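Local coordinates for epoxyqueuosine reductase (Streptococcus thermophilus, PDB 5D6S), which belongs to the epoxyqueuosine reductase (QueG) family and binds cobalamin together with two iron/sulfur clusters, at residues L57-S60 against L61-V65; G117-T120 against P121-G125; G262-I265 against C266-S269; A325-A328 against L329-H333. All blocks are in the same frame, centred on the assembly; numbering follows the deposited sequence.

Interaction 1 (L57-S60 against L61-V65); sequences LEKS and LRLGV
The guanidinium of Arg62 and the carboxylate of Glu58 are turned almost square to each other, their planes 82° apart. Glu58 meets the guanidinium at its edge, tilted somewhat from its plane, and uses a single oxygen. OE1 of Glu58 lies 2.7 Å from NE of Arg62 and forms a salt bridge with it. The same oxygen takes a second, weak bond from Arg62 NH1 at 3.1 Å. The pair is therefore monodentate on the carboxylate side. Both side chains leave the helix alongside each other and point the same way. The Arg62 chain is extended from CG to NE, while the Glu58 chain bends at chi2 (-133°) to bring OE1 up to it.

One residue further on, Lys59 and Leu63 repeat this side-by-side course, with NZ of Lys59 3.9 Å from CD2 of Leu63. On another side of the helix CB of Leu57 packs against CG of Leu61 at 4.1 Å. Beneath all of these run the i to i+4 bonds of helix 55-67, among them Leu61 N to Leu57 O at 3.0 Å. Leu57 O also accepts Ser60 OG, in the carbonyl plane, at 3.3 Å. Leu57, Ser60 and Leu61 touch cobalamin, while Arg62 NH1 makes a second salt bridge to Glu79.

Arg62 thus has a carboxylate partner within the helix and another beyond it. This would be expected to balance its positive charge between two carboxylates and to tie helix 55-67 to helix 78-82, while Leu57 and Leu61 turn apolar surface to cobalamin.

Interaction 2 (G117-T120 against P121-G125); sequences GKIT and PNSWG
Trp124 turns the NE1 edge of its indole back to the carbonyl oxygen of Ile119. NE1 donates to Ile119 O at 2.8 Å, nearly along the C=O axis. The oxygen stands 28° out of the ring plane, and the bond is bent, with an angle of 136° at the hydrogen. One face of the indole carries Pro121, whose CA sits over the centre of the ring. The side chain of Ile119 reaches forward as well. Its CD1 lies 3.7 Å from CB of Ser123 and 4.2 Å from CD1 of Trp124.

Thr120 crosses the Pro121 ring at about a right angle and runs beside Asn122, pointing the same way. With OG1 anti to the backbone N of Thr120 (chi1 175°), the hydroxyl oxygen accepts Asn122 N at 3.1 Å, which makes an ST turn. The carbonyl oxygen of Thr120 also accepts Ser123 N, at 2.9 Å. These bonds open the short 3-10 segment 121-122, and the chain turns again as Trp124 N reaches Pro121 O at 3.0 Å.

The turn lies in the loop between strand 93-100 and helix 128-144, in the DUF1730 part of the protein. The hydroxyl of Thr120 also bonds Asp264, and Ser123 OG bonds the backbone N of Gly313. Thr120 and Asn122 belong to the cobalamin pocket.

OG1 of Thr120 thus serves two polar partners in a buried place, one in its own turn and one in the cluster-binding part. The turn and the bond to Asp264 would together be expected to hold this hydroxyl in one rotation next to cobalamin.

Interaction 3 (G262-I265 against C266-S269); sequences GCDI and CQIS. With SF4 (iron/sulfur cluster), chain G.
Cys263 and Cys266 bind two irons of one iron/sulfur cluster that lie diagonally across a face of the cube, bridged by sulfides S1 and S4. SG of Cys263 holds iron FE2 at 2.3 Å, and SG of Cys266 holds iron FE3 at 2.1 Å. Between them Ile265 leans on the cluster, its CB 3.9 Å from sulfide S1. The two thiolates reach the cluster with different torsions. SG of Cys263 stands anti to its backbone N (chi1 176°), whereas SG of Cys266 lies between its N and its carbonyl carbon (chi1 46°). A weak bond from Ile265 N, 3.7 Å long, also meets SG of Cys263.

The next shell is the short helix 265-268. The carbonyl oxygen of Asp264, at the N-cap position, accepts both Gln267 N and Ile268 N, each at 2.9 Å. The first donor lies well above the carbonyl plane, while the second is nearly straight on. Ile265 O then receives Ser269 N. Asp264 and Gln267 are linked through a water that donates to OD2 of Asp264, at 2.8 Å, and to OE1 of Gln267. Further out, Asp264 OD1 bonds Thr120, and Gln267 NE2 bonds Ser188. Cys263 N bonds cobalamin directly.

Cys263 and Cys266 form a Cys-X-X-Cys motif. After three more residues come Cys270 and Pro271, in the pocket of the other cluster. This pattern is consistent with the two-cluster fold of bacterial ferredoxins.

The NH of Ile265, though its bond is weak, would be expected to lend some stabilisation to the thiolate of Cys263. The cobalamin bond at Cys263 N puts the cofactor and a cluster ligand on one residue, so the two sites share a wall.

Interaction 4 (A325-A328 against L329-H333); sequences AIIA and LANLH
Leu329 and Ala325 are on the buried, well-covered side of this helical turn. CG of Leu329 lies 3.4 Å from Ala325 O, beside the hydrogen bond from Leu329 N to that same oxygen at 2.9 Å. Three more i to i+4 bonds follow, the last from Leu332 N to Ala328 O at 2.8 Å. Buried side chains surround the turn. Ala325 and Leu329 pack on helix 293-296. Ile326 meets helix 338-347, and Ala330 rests on Trp359 and Ala360 of helix 351-364.

Helix 318-331 thus sits among the C-terminal helices, whose succession is consistent with a HEAT-like array. It ends in a Schellman motif. His333 takes a positive phi (51°), and two bonds turn back into the last turn. One bond of this end joins His333 N to Ala330 O at 2.9 Å.

Asn331 lies between the two extremes. It runs beside Ile327, pointing the same way, with its ND2 3.8 Å from CG2 of Ile327. Its CG is anti to its own carbonyl carbon (chi1 -74°), which carries the amide back along the helix. There ND2 bonds the carbonyl oxygens of Lys257 and Arg253, outside the turn.

The other end is less covered. Leu332 makes a similar approach, CG to Ala328 O at 3.5 Å, but is partly exposed and touches a loop at Thr258. His333 is exposed, and its ring has Ala330 O over the rim of one face, 3.8 Å above the plane.

How the interactions relate
All four interactions are local, so none closes a long loop, and along the chain they follow in series without nesting or crossing. Interaction 1 comes first, on helix 55-67, which lends Leu57 and Leu61 to the cobalamin pocket; its nearest atoms are about 18 Å from interaction 3. Interaction 2 follows in the loop before helix 128-144. Interaction 3 comes next, in the cluster-binding part, and touches interaction 2. The Thr120-Asp264 pair, with Pro121 packed on Asp264, joins the DUF1730 part to the cluster-binding part. Interaction 4 is last, among the C-terminal helices. It does not touch the others, although its nearest atoms approach interaction 2 to about 5 Å.

Interaction 1 (L57-S60 against L61-V65)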
# COMPACT_ATOMS: atom_id res chain seq x y z
N LEU A 57 3.44 -21.41 -8.66
CA LEU A 57 2.42 -20.48 -8.16
C LEU A 57 0.95 -20.82 -8.53
O LEU A 57 0.06 -20.65 -7.70
CB LEU A 57 2.74 -19.06 -8.63
CG LEU A 57 4.10 -18.53 -8.18
CD1 LEU A 57 4.38 -17.18 -8.80
CD2 LEU A 57 4.18 -18.42 -6.67
N GLU A 58 0.73 -21.30 -9.75
CA GLU A 58 -0.63 -21.66 -10.22
C GLU A 58 -1.55 -22.10 -9.12
O GLU A 58 -2.58 -21.47 -8.86
CB GLU A 58 -0.60 -22.80 -11.25
CG GLU A 58 -0.71 -22.37 -12.70
CD GLU A 58 -1.72 -23.18 -13.49
OE1 GLU A 58 -2.89 -23.23 -13.05
OE2 GLU A 58 -1.37 -23.70 -14.58
N LYS A 59 -1.20 -23.23 -8.53
CA LYS A 59 -1.99 -23.86 -7.50
C LYS A 59 -2.60 -22.81 -6.55
O LYS A 59 -3.84 -22.70 -6.42
CB LYS A 59 -1.09 -24.89 -6.77
CG LYS A 59 -1.49 -25.33 -5.36
CD LYS A 59 -2.85 -26.02 -5.31
CE LYS A 59 -3.29 -26.22 -3.86
NZ LYS A 59 -4.77 -26.26 -3.75
N SER A 60 -1.74 -22.01 -5.93
CA SER A 60 -2.14 -21.10 -4.85
C SER A 60 -2.77 -19.78 -5.34
O SER A 60 -3.62 -19.22 -4.66
CB SER A 60 -0.95 -20.80 -3.92
OG SER A 60 -0.04 -19.91 -4.53
N LEU A 61 -2.34 -19.29 -6.49
CA LEU A 61 -2.98 -18.14 -7.12
C LEU A 61 -4.45 -18.44 -7.35
O LEU A 61 -5.33 -17.65 -6.97
CB LEU A 61 -2.33 -17.78 -8.45
CG LEU A 61 -0.92 -17.18 -8.42
CD1 LEU A 61 -0.54 -16.62 -9.79
CD2 LEU A 61 -0.79 -16.07 -7.40
N ARG A 62 -4.69 -19.60 -7.95
CA ARG A 62 -6.06 -20.08 -8.23
C ARG A 62 -6.86 -20.34 -6.98
O ARG A 62 -8.08 -20.16 -6.98
CB ARG A 62 -6.02 -21.37 -9.02
CG ARG A 62 -5.58 -21.19 -10.46
CD ARG A 62 -6.14 -22.30 -11.35
NE ARG A 62 -5.43 -22.34 -12.62
CZ ARG A 62 -5.63 -21.48 -13.62
NH1 ARG A 62 -4.91 -21.59 -14.73
NH2 ARG A 62 -6.53 -20.50 -13.51
N LEU A 63 -6.18 -20.80 -5.94
CA LEU A 63 -6.86 -21.07 -4.68
C LEU A 63 -7.27 -19.77 -3.97
O LEU A 63 -8.32 -19.72 -3.31
CB LEU A 63 -5.98 -21.93 -3.77
CG LEU A 63 -6.70 -22.50 -2.54
CD1 LEU A 63 -7.79 -23.48 -2.91
CD2 LEU A 63 -5.69 -23.12 -1.57
N GLY A 64 -6.44 -18.73 -4.09
CA GLY A 64 -6.77 -17.39 -3.56
C GLY A 64 -8.07 -16.86 -4.15
O GLY A 64 -9.00 -16.50 -3.42
N VAL A 65 -8.15 -16.88 -5.47
CA VAL A 65 -9.37 -16.49 -6.15
C VAL A 65 -10.59 -17.34 -5.77
O VAL A 65 -11.65 -16.80 -5.50
CB VAL A 65 -9.21 -16.52 -7.67
CG1 VAL A 65 -10.56 -16.37 -8.37
CG2 VAL A 65 -8.25 -15.43 -8.10

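Interaction 2 (G117-T120 against P121-G125)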
# COMPACT_ATOMS: atom_id res chain seq x y z
N GLY A 117 -2.74 12.40 11.21
CA GLY A 117 -2.77 10.97 10.96
C GLY A 117 -1.46 10.56 10.32
O GLY A 117 -0.65 11.42 9.95
N LYS A 118 -1.23 9.26 10.24
CA LYS A 118 -0.06 8.71 9.56
C LYS A 118 -0.49 8.08 8.25
O LYS A 118 -1.63 7.69 8.07
CB LYS A 118 0.65 7.64 10.40
CG LYS A 118 1.06 8.02 11.82
CD LYS A 118 1.38 6.75 12.63
CE LYS A 118 1.49 7.01 14.13
NZ LYS A 118 2.60 7.95 14.46
N ILE A 119 0.46 7.92 7.36
CA ILE A 119 0.20 7.40 6.04
C ILE A 119 1.48 6.66 5.60
O ILE A 119 2.55 7.22 5.64
CB ILE A 119 -0.20 8.53 5.07
CG1 ILE A 119 0.04 7.98 3.64
CG2 ILE A 119 0.55 9.79 5.49
CD1 ILE A 119 1.04 8.62 2.69
N THR A 120 1.35 5.39 5.22
CA THR A 120 2.49 4.47 5.01
C THR A 120 3.69 5.07 4.28
O THR A 120 3.53 5.81 3.32
CB THR A 120 2.09 3.19 4.24
OG1 THR A 120 3.26 2.41 3.97
CG2 THR A 120 1.45 3.51 2.92
N PRO A 121 4.91 4.74 4.74
CA PRO A 121 6.12 5.25 4.08
C PRO A 121 6.23 4.79 2.63
O PRO A 121 6.92 5.44 1.84
CB PRO A 121 7.28 4.68 4.90
CG PRO A 121 6.70 3.88 6.03
CD PRO A 121 5.21 3.79 5.84
N ASN A 122 5.55 3.67 2.30
CA ASN A 122 5.39 3.20 0.92
C ASN A 122 4.83 4.26 -0.03
O ASN A 122 4.92 4.13 -1.25
CB ASN A 122 4.47 1.96 0.89
CG ASN A 122 4.56 1.18 -0.42
OD1 ASN A 122 5.65 0.85 -0.90
ND2 ASN A 122 3.42 0.87 -1.02
N SER A 123 4.21 5.29 0.55
CA SER A 123 3.60 6.35 -0.20
C SER A 123 4.14 7.72 0.19
O SER A 123 3.44 8.73 0.01
CB SER A 123 2.08 6.32 -0.01
OG SER A 123 1.44 7.20 -0.91
N TRP A 124 5.37 7.79 0.72
CA TRP A 124 6.02 9.10 0.97
C TRP A 124 6.71 9.53 -0.27
O TRP A 124 7.27 8.72 -0.98
CB TRP A 124 7.01 9.06 2.11
CG TRP A 124 6.42 8.77 3.45
CD1 TRP A 124 5.10 8.81 3.80
CD2 TRP A 124 7.13 8.43 4.64
NE1 TRP A 124 4.94 8.48 5.12
CE2 TRP A 124 6.17 8.23 5.67
CE3 TRP A 124 8.49 8.24 4.94
CZ2 TRP A 124 6.53 7.85 6.97
CZ3 TRP A 124 8.84 7.86 6.24
CH2 TRP A 124 7.86 7.68 7.24
N GLY A 125 6.63 10.81 -0.58
CA GLY A 125 7.27 11.34 -1.78
C GLY A 125 6.70 10.77 -3.05
O GLY A 125 5.68 10.08 -3.02

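Interaction 3 (G262-I265 against C266-S269)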
# COMPACT_ATOMS: atom_id res chain seq x y z
N GLY A 262 -2.61 2.45 3.93
CA GLY A 262 -1.65 1.36 4.10
C GLY A 262 -1.54 0.90 5.53
O GLY A 262 -2.23 1.41 6.43
N CYS A 263 -0.70 -0.12 5.71
CA CYS A 263 -0.36 -0.68 6.98
C CYS A 263 1.09 -1.17 6.88
O CYS A 263 1.46 -1.81 5.89
CB CYS A 263 -1.32 -1.84 7.31
SG CYS A 263 -1.00 -2.77 8.81
N ASP A 264 1.86 -0.93 7.93
CA ASP A 264 3.24 -1.39 8.01
C ASP A 264 3.52 -2.31 9.20
O ASP A 264 4.66 -2.67 9.45
CB ASP A 264 4.17 -0.20 8.05
CG ASP A 264 4.20 0.54 6.72
OD1 ASP A 264 3.13 0.99 6.27
OD2 ASP A 264 5.28 0.65 6.13
N ILE A 265 2.48 -2.72 9.92
CA ILE A 265 2.66 -3.46 11.16
C ILE A 265 3.51 -4.74 10.94
O ILE A 265 4.36 -5.06 11.76
CB ILE A 265 1.27 -3.71 11.84
CG1 ILE A 265 0.74 -2.36 12.38
CG2 ILE A 265 1.33 -4.72 12.98
CD1 ILE A 265 -0.75 -2.31 12.66
N CYS A 266 3.27 -5.46 9.85
CA CYS A 266 3.95 -6.74 9.57
C CYS A 266 5.39 -6.56 9.11
O CYS A 266 6.12 -7.53 8.95
CB CYS A 266 3.17 -7.58 8.54
SG CYS A 266 2.58 -6.71 7.05
N GLN A 267 5.79 -5.31 8.91
CA GLN A 267 7.17 -4.95 8.58
C GLN A 267 7.93 -4.30 9.75
O GLN A 267 9.11 -4.56 9.95
CB GLN A 267 7.18 -3.97 7.39
CG GLN A 267 6.84 -4.59 6.04
CD GLN A 267 6.78 -3.54 4.93
OE1 GLN A 267 5.75 -2.90 4.72
NE2 GLN A 267 7.89 -3.36 4.21
N ILE A 268 7.26 -3.41 10.48
CA ILE A 268 7.79 -2.84 11.70
C ILE A 268 8.16 -3.96 12.70
O ILE A 268 9.17 -3.87 13.41
CB ILE A 268 6.78 -1.86 12.32
CG1 ILE A 268 6.74 -0.57 11.51
CG2 ILE A 268 7.12 -1.56 13.79
CD1 ILE A 268 5.58 0.35 11.84
N SER A 269 7.34 -5.01 12.75
CA SER A 269 7.58 -6.13 13.65
C SER A 269 8.67 -7.11 13.14
O SER A 269 8.95 -8.10 13.81
CB SER A 269 6.28 -6.91 13.91
OG SER A 269 5.96 -7.81 12.84
FE1 SF4 G . -1.92 -6.32 6.31
FE2 SF4 G . -1.21 -4.98 8.39
FE3 SF4 G . 0.45 -6.68 7.31
FE4 SF4 G . -1.60 -7.54 8.60
S1 SF4 G . -0.00 -6.43 9.35
S2 SF4 G . -0.94 -8.14 6.72
S3 SF4 G . -3.00 -5.98 8.11
S4 SF4 G . -0.34 -4.92 6.45
O HOH W 1 5.81 -0.22 3.50

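Interaction 4 (A325-A328 against L329-H333)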
# COMPACT_ATOMS: atom_id res chain seq x y z
N ALA A 325 -9.76 9.51 7.25
CA ALA A 325 -9.41 10.60 8.13
C ALA A 325 -10.49 10.80 9.16
O ALA A 325 -10.20 11.08 10.33
CB ALA A 325 -9.17 11.88 7.33
N ILE A 326 -11.75 10.67 8.74
CA ILE A 326 -12.88 10.73 9.69
C ILE A 326 -12.72 9.62 10.71
O ILE A 326 -12.90 9.82 11.91
CB ILE A 326 -14.22 10.63 8.99
CG1 ILE A 326 -14.48 11.92 8.21
CG2 ILE A 326 -15.33 10.41 10.00
CD1 ILE A 326 -15.52 11.75 7.14
N ILE A 327 -12.31 8.46 10.23
CA ILE A 327 -12.10 7.36 11.13
C ILE A 327 -10.97 7.65 12.11
O ILE A 327 -11.07 7.30 13.30
CB ILE A 327 -11.86 6.07 10.36
CG1 ILE A 327 -13.16 5.68 9.64
CG2 ILE A 327 -11.44 4.96 11.31
CD1 ILE A 327 -13.01 4.63 8.55
N ALA A 328 -9.89 8.24 11.63
CA ALA A 328 -8.76 8.57 12.49
C ALA A 328 -9.22 9.53 13.57
O ALA A 328 -8.99 9.29 14.76
CB ALA A 328 -7.64 9.22 11.67
N LEU A 329 -9.89 10.60 13.15
CA LEU A 329 -10.45 11.55 14.11
C LEU A 329 -11.34 10.88 15.17
O LEU A 329 -11.31 11.26 16.34
CB LEU A 329 -11.24 12.63 13.40
CG LEU A 329 -10.34 13.57 12.65
CD1 LEU A 329 -11.19 14.48 11.77
CD2 LEU A 329 -9.49 14.39 13.59
N ALA A 330 -12.13 9.88 14.76
CA ALA A 330 -12.92 9.17 15.73
C ALA A 330 -12.03 8.34 16.68
O ALA A 330 -12.24 8.32 17.88
CB ALA A 330 -13.93 8.29 15.02
N ASN A 331 -11.02 7.68 16.13
CA ASN A 331 -10.06 6.93 16.94
C ASN A 331 -9.25 7.78 17.92
O ASN A 331 -8.85 7.29 18.97
CB ASN A 331 -9.12 6.14 16.04
CG ASN A 331 -9.80 4.94 15.44
OD1 ASN A 331 -10.85 4.49 15.94
ND2 ASN A 331 -9.22 4.40 14.37
N LEU A 332 -9.03 9.05 17.58
CA LEU A 332 -8.45 10.00 18.52
C LEU A 332 -9.45 10.66 19.48
O LEU A 332 -9.02 11.49 20.29
CB LEU A 332 -7.72 11.10 17.76
CG LEU A 332 -6.56 10.61 16.91
CD1 LEU A 332 -6.14 11.68 15.93
CD2 LEU A 332 -5.39 10.21 17.81
N HIS A 333 -10.74 10.32 19.41
CA HIS A 333 -11.77 10.98 20.24
C HIS A 333 -11.74 12.52 20.19
O HIS A 333 -11.99 13.19 21.21
CB HIS A 333 -11.63 10.52 21.68
CG HIS A 333 -11.53 9.04 21.81
ND1 HIS A 333 -12.63 8.21 21.69
CD2 HIS A 333 -10.46 8.23 22.00
CE1 HIS A 333 -12.24 6.96 21.80
NE2 HIS A 333 -10.93 6.94 22.00